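Local coordinates for SusD homolog (Bacteroides thetaiotaomicron VPI-5482, PDB 3IHV), which probably binds glycans at the outer membrane surface as a SusD-family lipoprotein, helping a partner transporter take them up, at residues 111-123 / 182-194. Residues are numbered along the deposited sequence; the frame is centred on the assembly and turned at random.
With EDO (1,2-ethanediol), chain N.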
ATOM      1  N   LYS A 111       8.252  30.114  -6.739  1.00  4.84           N
ATOM      2  CA  LYS A 111       7.614  29.534  -5.568  1.00  4.94           C
ATOM      3  C   LYS A 111       7.011  28.179  -5.922  1.00  4.58           C
ATOM      4  O   LYS A 111       7.244  27.160  -5.247  1.00  3.83           O
ATOM      5  CB  LYS A 111       6.560  30.483  -5.029  1.00  5.37           C
ATOM      6  CG  LYS A 111       5.765  29.950  -3.865  1.00  8.25           C
ATOM      7  CD  LYS A 111       6.657  29.524  -2.677  1.00 12.10           C
ATOM      8  CE  LYS A 111       5.803  29.095  -1.541  1.00 14.88           C
ATOM      9  NZ  LYS A 111       6.576  28.503  -0.428  1.00 17.72           N
ATOM     10  N   LEU A 112       6.254  28.160  -7.012  1.00  4.55           N
ATOM     11  CA  LEU A 112       5.671  26.906  -7.498  1.00  4.33           C
ATOM     12  C   LEU A 112       6.779  25.885  -7.777  1.00  4.55           C
ATOM     13  O   LEU A 112       6.651  24.712  -7.406  1.00  5.91           O
ATOM     14  CB  LEU A 112       4.814  27.163  -8.741  1.00  4.38           C
ATOM     15  CG  LEU A 112       3.454  27.860  -8.484  1.00  5.13           C
ATOM     16  CD1 LEU A 112       2.901  28.325  -9.853  1.00  8.36           C
ATOM     17  CD2 LEU A 112       2.463  26.956  -7.759  1.00  6.65           C
ATOM     18  N   ALA A 113       7.873  26.335  -8.407  1.00  4.20           N
ATOM     19  CA  ALA A 113       8.996  25.460  -8.715  1.00  4.52           C
ATOM     20  C   ALA A 113       9.549  24.790  -7.466  1.00  4.00           C
ATOM     21  O   ALA A 113       9.841  23.608  -7.518  1.00  4.93           O
ATOM     22  CB  ALA A 113      10.102  26.193  -9.476  1.00  3.70           C
ATOM     23  N   THR A 114       9.635  25.506  -6.338  1.00  4.03           N
ATOM     24  CA  THR A 114      10.120  24.869  -5.116  1.00  4.54           C
ATOM     25  C   THR A 114       9.144  23.787  -4.640  1.00  4.95           C
ATOM     26  O   THR A 114       9.551  22.723  -4.182  1.00  4.01           O
ATOM     27  CB  THR A 114      10.437  25.873  -3.975  1.00  5.23           C
ATOM     28  OG1 THR A 114       9.243  26.541  -3.526  1.00  7.07           O
ATOM     29  CG2 THR A 114      11.487  26.887  -4.444  1.00  2.99           C
ATOM     30  N   LEU A 115       7.855  24.063  -4.760  1.00  3.78           N
ATOM     31  CA  LEU A 115       6.863  23.046  -4.411  1.00  5.16           C
ATOM     32  C   LEU A 115       7.029  21.817  -5.312  1.00  4.45           C
ATOM     33  O   LEU A 115       7.012  20.680  -4.838  1.00  5.00           O
ATOM     34  CB  LEU A 115       5.441  23.603  -4.513  1.00  5.32           C
ATOM     35  CG  LEU A 115       5.082  24.804  -3.658  1.00 10.26           C
ATOM     36  CD1 LEU A 115       3.543  24.993  -3.630  1.00 10.41           C
ATOM     37  CD2 LEU A 115       5.650  24.665  -2.243  1.00 12.43           C
ATOM     38  N   TYR A 116       7.208  22.050  -6.607  1.00  4.72           N
ATOM     39  CA  TYR A 116       7.369  20.956  -7.554  1.00  4.88           C
ATOM     40  C   TYR A 116       8.638  20.157  -7.304  1.00  5.20           C
ATOM     41  O   TYR A 116       8.621  18.931  -7.476  1.00  4.83           O
ATOM     42  CB  TYR A 116       7.304  21.438  -9.025  1.00  4.57           C
ATOM     43  CG  TYR A 116       6.077  22.211  -9.432  1.00  4.91           C
ATOM     44  CD1 TYR A 116       4.901  22.172  -8.699  1.00  6.36           C
ATOM     45  CD2 TYR A 116       6.090  22.961 -10.586  1.00  7.25           C
ATOM     46  CE1 TYR A 116       3.810  22.913  -9.105  1.00  7.10           C
ATOM     47  CE2 TYR A 116       4.999  23.646 -11.008  1.00  7.12           C
ATOM     48  CZ  TYR A 116       3.864  23.618 -10.268  1.00  8.25           C
ATOM     49  OH  TYR A 116       2.791  24.363 -10.715  1.00  8.28           O
ATOM     50  N   ILE A 117       9.723  20.837  -6.883  1.00  5.30           N
ATOM     51  CA  ILE A 117      10.958  20.186  -6.490  1.00  4.84           C
ATOM     52  C   ILE A 117      10.664  19.283  -5.315  1.00  5.46           C
ATOM     53  O   ILE A 117      11.095  18.124  -5.286  1.00  6.32           O
ATOM     54  CB  ILE A 117      12.080  21.218  -6.147  1.00  4.65           C
ATOM     55  CG1 ILE A 117      12.588  21.884  -7.442  1.00  3.91           C
ATOM     56  CG2 ILE A 117      13.245  20.544  -5.370  1.00  4.31           C
ATOM     57  CD1 ILE A 117      13.378  23.211  -7.229  1.00  5.83           C
ATOM     58  N   ALA A 118       9.905  19.801  -4.348  1.00  5.30           N
ATOM     59  CA  ALA A 118       9.550  19.027  -3.174  1.00  5.68           C
ATOM     60  C   ALA A 118       8.731  17.782  -3.540  1.00  5.18           C
ATOM     61  O   ALA A 118       8.928  16.705  -2.963  1.00  6.89           O
ATOM     62  CB  ALA A 118       8.756  19.940  -2.169  1.00  5.21           C
ATOM     63  N   GLU A 119       7.760  17.940  -4.435  1.00  6.28           N
ATOM     64  CA  GLU A 119       6.922  16.822  -4.918  1.00  5.47           C
ATOM     65  C   GLU A 119       7.748  15.766  -5.611  1.00  5.18           C
ATOM     66  O   GLU A 119       7.572  14.577  -5.355  1.00  6.08           O
ATOM     67  CB  GLU A 119       5.810  17.302  -5.851  1.00  5.62           C
ATOM     68  CG  GLU A 119       4.787  18.185  -5.167  1.00  5.14           C
ATOM     69  CD  GLU A 119       3.704  18.615  -6.121  1.00  6.17           C
ATOM     70  OE1 GLU A 119       3.064  17.703  -6.705  1.00  5.80           O
ATOM     71  OE2 GLU A 119       3.486  19.843  -6.306  1.00  8.52           O
ATOM     72  N   ALA A 120       8.683  16.181  -6.441  1.00  4.83           N
ATOM     73  CA  ALA A 120       9.536  15.219  -7.148  1.00  5.35           C
ATOM     74  C   ALA A 120      10.438  14.484  -6.198  1.00  5.09           C
ATOM     75  O   ALA A 120      10.685  13.275  -6.374  1.00  5.86           O
ATOM     76  CB  ALA A 120      10.359  15.934  -8.273  1.00  4.80           C
ATOM     77  N   ARG A 121      10.984  15.193  -5.219  1.00  5.78           N
ATOM     78  CA  ARG A 121      11.846  14.586  -4.229  1.00  5.68           C
ATOM     79  C   ARG A 121      11.043  13.623  -3.352  1.00  6.47           C
ATOM     80  O   ARG A 121      11.581  12.575  -2.973  1.00  7.26           O
ATOM     81  CB  ARG A 121      12.569  15.639  -3.368  1.00  5.45           C
ATOM     82  CG  ARG A 121      13.596  16.446  -4.128  1.00  4.71           C
ATOM     83  CD  ARG A 121      14.531  17.257  -3.221  1.00  7.24           C
ATOM     84  NE  ARG A 121      15.434  16.393  -2.456  1.00  7.39           N
ATOM     85  CZ  ARG A 121      16.427  16.826  -1.672  1.00  7.24           C
ATOM     86  NH1 ARG A 121      16.659  18.119  -1.511  1.00  7.51           N
ATOM     87  NH2 ARG A 121      17.183  15.959  -1.031  1.00  8.28           N
ATOM     88  N   ALA A 122       9.801  13.981  -3.007  1.00  5.66           N
ATOM     89  CA  ALA A 122       8.946  13.086  -2.218  1.00  6.34           C
ATOM     90  C   ALA A 122       8.678  11.797  -3.003  1.00  6.55           C
ATOM     91  O   ALA A 122       8.754  10.707  -2.451  1.00  6.46           O
ATOM     92  CB  ALA A 122       7.630  13.777  -1.803  1.00  6.62           C
ATOM     93  N   LEU A 123       8.392  11.925  -4.292  1.00  7.27           N
ATOM     94  CA  LEU A 123       8.162  10.764  -5.154  1.00  6.71           C
ATOM     95  C   LEU A 123       9.426   9.912  -5.213  1.00  7.22           C
ATOM     96  O   LEU A 123       9.366   8.684  -5.078  1.00  6.73           O
ATOM     97  CB  LEU A 123       7.739  11.216  -6.530  1.00  6.80           C
ATOM     98  CG  LEU A 123       6.257  11.639  -6.677  1.00  5.96           C
ATOM     99  CD1 LEU A 123       6.063  12.483  -7.923  1.00  8.06           C
ATOM    100  CD2 LEU A 123       5.298  10.428  -6.624  1.00  8.96           C
ATOM    101  N   ASP A 182      -3.864  24.262   3.470  1.00 10.11           N
ATOM    102  CA  ASP A 182      -3.288  25.585   3.660  1.00 11.61           C
ATOM    103  C   ASP A 182      -2.802  26.185   2.333  1.00 11.71           C
ATOM    104  O   ASP A 182      -2.548  27.392   2.235  1.00 14.12           O
ATOM    105  CB  ASP A 182      -2.003  25.509   4.493  1.00 12.10           C
ATOM    106  CG  ASP A 182      -2.212  25.334   5.992  1.00 16.34           C
ATOM    107  OD1 ASP A 182      -3.284  25.642   6.510  1.00 19.26           O
ATOM    108  OD2 ASP A 182      -1.220  24.927   6.693  1.00 16.37           O
ATOM    109  N   ASP A 183      -2.717  25.357   1.321  1.00 10.80           N
ATOM    110  CA  ASP A 183      -2.116  25.684   0.039  1.00  9.95           C
ATOM    111  C   ASP A 183      -2.873  26.691  -0.821  1.00 11.01           C
ATOM    112  O   ASP A 183      -3.917  26.377  -1.371  1.00 10.99           O
ATOM    113  CB  ASP A 183      -1.954  24.354  -0.698  1.00  9.39           C
ATOM    114  CG  ASP A 183      -1.205  24.452  -2.007  1.00  9.64           C
ATOM    115  OD1 ASP A 183      -0.732  25.528  -2.388  1.00  7.06           O
ATOM    116  OD2 ASP A 183      -1.067  23.359  -2.636  1.00  8.95           O
ATOM    117  N   GLN A 184      -2.357  27.906  -0.901  1.00 10.74           N
ATOM    118  CA  GLN A 184      -2.929  28.881  -1.808  1.00 12.32           C
ATOM    119  C   GLN A 184      -1.954  29.190  -2.954  1.00 11.17           C
ATOM    120  O   GLN A 184      -2.074  30.222  -3.591  1.00 11.66           O
ATOM    121  CB  GLN A 184      -3.436  30.126  -1.056  1.00 13.46           C
ATOM    122  CG  GLN A 184      -4.663  29.755  -0.134  1.00 15.87           C
ATOM    123  CD  GLN A 184      -5.408  30.969   0.436  1.00 18.84           C
ATOM    124  OE1 GLN A 184      -5.292  32.087  -0.064  1.00 21.45           O
ATOM    125  NE2 GLN A 184      -6.192  30.732   1.492  1.00 18.29           N
ATOM    126  N   TYR A 185      -1.004  28.280  -3.220  1.00 10.12           N
ATOM    127  CA  TYR A 185      -0.059  28.419  -4.357  1.00  9.49           C
ATOM    128  C   TYR A 185      -0.474  27.577  -5.576  1.00  8.29           C
ATOM    129  O   TYR A 185      -0.537  28.071  -6.711  1.00  8.45           O
ATOM    130  CB  TYR A 185       1.342  28.009  -3.934  1.00 10.03           C
ATOM    131  CG  TYR A 185       1.830  28.783  -2.741  1.00 13.37           C
ATOM    132  CD1 TYR A 185       2.155  30.117  -2.846  1.00 17.33           C
ATOM    133  CD2 TYR A 185       1.978  28.161  -1.509  1.00 18.49           C
ATOM    134  CE1 TYR A 185       2.598  30.837  -1.733  1.00 19.64           C
ATOM    135  CE2 TYR A 185       2.417  28.862  -0.405  1.00 21.10           C
ATOM    136  CZ  TYR A 185       2.721  30.175  -0.517  1.00 21.82           C
ATOM    137  OH  TYR A 185       3.166  30.834   0.609  1.00 29.17           O
ATOM    138  N   ARG A 186      -0.759  26.313  -5.342  1.00  8.41           N
ATOM    139  CA  ARG A 186      -1.164  25.391  -6.399  1.00  8.88           C
ATOM    140  C   ARG A 186      -2.685  25.477  -6.676  1.00 10.37           C
ATOM    141  O   ARG A 186      -3.475  25.558  -5.763  1.00 10.87           O
ATOM    142  CB  ARG A 186      -0.748  23.976  -6.038  1.00  8.43           C
ATOM    143  CG  ARG A 186       0.802  23.790  -6.002  1.00  6.24           C
ATOM    144  CD  ARG A 186       1.184  22.405  -5.566  1.00  6.95           C
ATOM    145  NE  ARG A 186       0.777  22.177  -4.184  1.00  6.65           N
ATOM    146  CZ  ARG A 186       1.052  21.082  -3.493  1.00  8.08           C
ATOM    147  NH1 ARG A 186       1.728  20.111  -4.045  1.00  7.41           N
ATOM    148  NH2 ARG A 186       0.625  20.948  -2.245  1.00  7.98           N
ATOM    149  N   GLU A 187      -3.105  25.468  -7.929  1.00 12.29           N
ATOM    150  CA  GLU A 187      -4.556  25.559  -8.168  1.00 14.00           C
ATOM    151  C   GLU A 187      -5.285  24.340  -7.614  1.00 13.58           C
ATOM    152  O   GLU A 187      -6.408  24.453  -7.159  1.00 14.77           O
ATOM    153  CB  GLU A 187      -4.902  25.785  -9.634  1.00 15.37           C
ATOM    154  CG  GLU A 187      -4.385  24.763 -10.595  1.00 20.69           C
ATOM    155  CD  GLU A 187      -4.994  24.917 -12.005  1.00 27.49           C
ATOM    156  OE1 GLU A 187      -5.933  25.750 -12.166  1.00 29.61           O
ATOM    157  OE2 GLU A 187      -4.531  24.192 -12.927  1.00 31.88           O
ATOM    158  N   SER A 188      -4.620  23.193  -7.634  1.00 12.21           N
ATOM    159  CA  SER A 188      -5.172  21.954  -7.119  1.00 12.52           C
ATOM    160  C   SER A 188      -4.040  21.088  -6.613  1.00 11.28           C
ATOM    161  O   SER A 188      -3.008  20.986  -7.276  1.00 12.35           O
ATOM    162  CB  SER A 188      -5.861  21.222  -8.274  1.00 12.57           C
ATOM    163  OG  SER A 188      -6.136  19.879  -7.968  1.00 16.91           O
ATOM    164  N   ASN A 189      -4.206  20.465  -5.457  1.00  8.86           N
ATOM    165  CA  ASN A 189      -3.206  19.519  -5.000  1.00  7.85           C
ATOM    166  C   ASN A 189      -3.797  18.112  -4.806  1.00  7.61           C
ATOM    167  O   ASN A 189      -3.161  17.267  -4.191  1.00  5.69           O
ATOM    168  CB  ASN A 189      -2.445  20.030  -3.749  1.00  7.36           C
ATOM    169  CG  ASN A 189      -3.352  20.286  -2.586  1.00  7.97           C
ATOM    170  OD1 ASN A 189      -4.154  19.434  -2.233  1.00  9.04           O
ATOM    171  ND2 ASN A 189      -3.207  21.451  -1.956  1.00  5.64           N
ATOM    172  N   ASP A 190      -4.981  17.872  -5.410  1.00  6.95           N
ATOM    173  CA  ASP A 190      -5.643  16.569  -5.337  1.00  7.58           C
ATOM    174  C   ASP A 190      -4.658  15.486  -5.800  1.00  7.28           C
ATOM    175  O   ASP A 190      -4.073  15.596  -6.872  1.00  5.80           O
ATOM    176  CB  ASP A 190      -6.854  16.469  -6.293  1.00  8.44           C
ATOM    177  CG  ASP A 190      -7.933  17.500  -6.031  1.00 10.71           C
ATOM    178  OD1 ASP A 190      -7.653  18.581  -5.507  1.00 13.08           O
ATOM    179  OD2 ASP A 190      -9.095  17.228  -6.383  1.00 12.67           O
ATOM    180  N   TYR A 191      -4.448  14.489  -4.952  1.00  8.13           N
ATOM    181  CA  TYR A 191      -3.610  13.310  -5.234  1.00  7.79           C
ATOM    182  C   TYR A 191      -2.154  13.647  -5.484  1.00  8.51           C
ATOM    183  O   TYR A 191      -1.428  12.868  -6.107  1.00  9.35           O
ATOM    184  CB  TYR A 191      -4.165  12.498  -6.417  1.00  8.50           C
ATOM    185  CG  TYR A 191      -5.634  12.131  -6.300  1.00  7.86           C
ATOM    186  CD1 TYR A 191      -6.059  11.128  -5.457  1.00  9.76           C
ATOM    187  CD2 TYR A 191      -6.604  12.793  -7.074  1.00  7.48           C
ATOM    188  CE1 TYR A 191      -7.413  10.781  -5.360  1.00  7.14           C
ATOM    189  CE2 TYR A 191      -7.937  12.462  -6.968  1.00  6.92           C
ATOM    190  CZ  TYR A 191      -8.333  11.462  -6.116  1.00  6.74           C
ATOM    191  OH  TYR A 191      -9.656  11.128  -6.004  1.00  7.81           O
ATOM    192  N   ARG A 192      -1.735  14.836  -5.034  1.00  7.55           N
ATOM    193  CA  ARG A 192      -0.366  15.247  -5.106  1.00  8.34           C
ATOM    194  C   ARG A 192       0.183  15.399  -3.680  1.00  6.11           C
ATOM    195  O   ARG A 192      -0.571  15.572  -2.691  1.00  6.82           O
ATOM    196  CB  ARG A 192      -0.235  16.544  -5.884  1.00  8.65           C
ATOM    197  CG  ARG A 192      -0.482  16.303  -7.360  1.00 11.97           C
ATOM    198  CD  ARG A 192      -0.617  17.477  -8.136  1.00 13.42           C
ATOM    199  NE  ARG A 192       0.543  18.336  -8.068  1.00 11.57           N
ATOM    200  CZ  ARG A 192       0.581  19.518  -8.655  1.00  9.83           C
ATOM    201  NH1 ARG A 192      -0.442  19.931  -9.397  1.00 10.02           N
ATOM    202  NH2 ARG A 192       1.650  20.295  -8.506  1.00  8.87           N
ATOM    203  N   PHE A 193       1.485  15.270  -3.564  1.00  6.40           N
ATOM    204  CA  PHE A 193       2.144  15.439  -2.287  1.00  5.63           C
ATOM    205  C   PHE A 193       1.958  16.845  -1.690  1.00  5.80           C
ATOM    206  O   PHE A 193       2.162  17.873  -2.356  1.00  6.62           O
ATOM    207  CB  PHE A 193       3.661  15.192  -2.399  1.00  6.95           C
ATOM    208  CG  PHE A 193       4.061  13.764  -2.134  1.00  7.34           C
ATOM    209  CD1 PHE A 193       4.165  13.308  -0.830  1.00  8.57           C
ATOM    210  CD2 PHE A 193       4.336  12.893  -3.167  1.00  9.08           C
ATOM    211  CE1 PHE A 193       4.517  11.998  -0.548  1.00 10.49           C
ATOM    212  CE2 PHE A 193       4.696  11.564  -2.886  1.00  9.69           C
ATOM    213  CZ  PHE A 193       4.796  11.132  -1.578  1.00  8.45           C
ATOM    214  N   SER A 194       1.648  16.840  -0.405  1.00  6.10           N
ATOM    215  CA  SER A 194       1.579  18.011   0.446  1.00  5.50           C
ATOM    216  C   SER A 194       2.304  17.625   1.734  1.00  4.76           C
ATOM    217  O   SER A 194       2.675  16.469   1.906  1.00  4.53           O
ATOM    218  CB  SER A 194       0.165  18.442   0.722  1.00  5.41           C
ATOM    219  OG  SER A 194      -0.405  19.019  -0.459  1.00  6.62           O
TER
HETATM  220  C1  EDO N  23       1.061  10.630  -4.740  1.00 25.15           C
HETATM  221  O1  EDO N  23       0.395  11.808  -4.238  1.00 23.43           O
HETATM  222  C2  EDO N  23       0.035   9.592  -5.224  1.00 23.06           C
HETATM  223  O2  EDO N  23      -0.932  10.098  -6.155  1.00 21.76           O
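Glu119, buried on helix 107-135, holds two arginines of the loop 182-194 on one carboxylate. Arg192 grips it side-on: NE reaches OE1 of Glu119 at 2.9 Å in a nearly straight bond (169°) and NH2 goes to OE2, both through syn lone pairs, with the two flat groups nearly coplanar. The Arg186 side chain runs in against that of Glu119 from the opposite direction, its guanidinium turned 71° from the carboxylate, and its NH1 adds a weak bond to Glu119 OE2. That same NH1 donates to Phe193 O at 2.8 Å, nearly in line, while NE, 2.7 Å from Asp183 OD2, pairs with a second carboxylate. A bend at chi3 (-65°) swings the guanidinium between these acceptors. With alanine at Arg186, Asp183 and Glu119 would probably each lose a charge partner and the carbonyl of Phe193 the guanidinium N-H groups that reach it, leaving the loop less firmly fixed. Tyr28 of helix 17-29 also hydrogen-bonds Glu119 OE1. The loop links helices 159-176 and 195-210 within the helical, TPR-like part of the SusD fold, and these bonds fasten it to helix 107-135. Toward Leu123 the packing is close and apolar: Ala122 CB sits over the centre of the Phe193 ring, 3.5 Å from its centroid in a CH-pi contact, and Leu123 CD2 meets the ring edge. The Lys111 end is the solvent side, where a partly exposed lysine meets an exposed tyrosine. There Lys111, with CG anti to the backbone N and the chain bent at chi2, lays CE over one face of Tyr185, 3.5 Å from the ring centroid, with NZ farther off-centre in a cation-pi contact at 4.6 Å. Between these ends, Leu115 CD1 lies 3.7 Å from Tyr185 CB and also touches Arg186 CG, bringing the aliphatic part of the arginine against the helix.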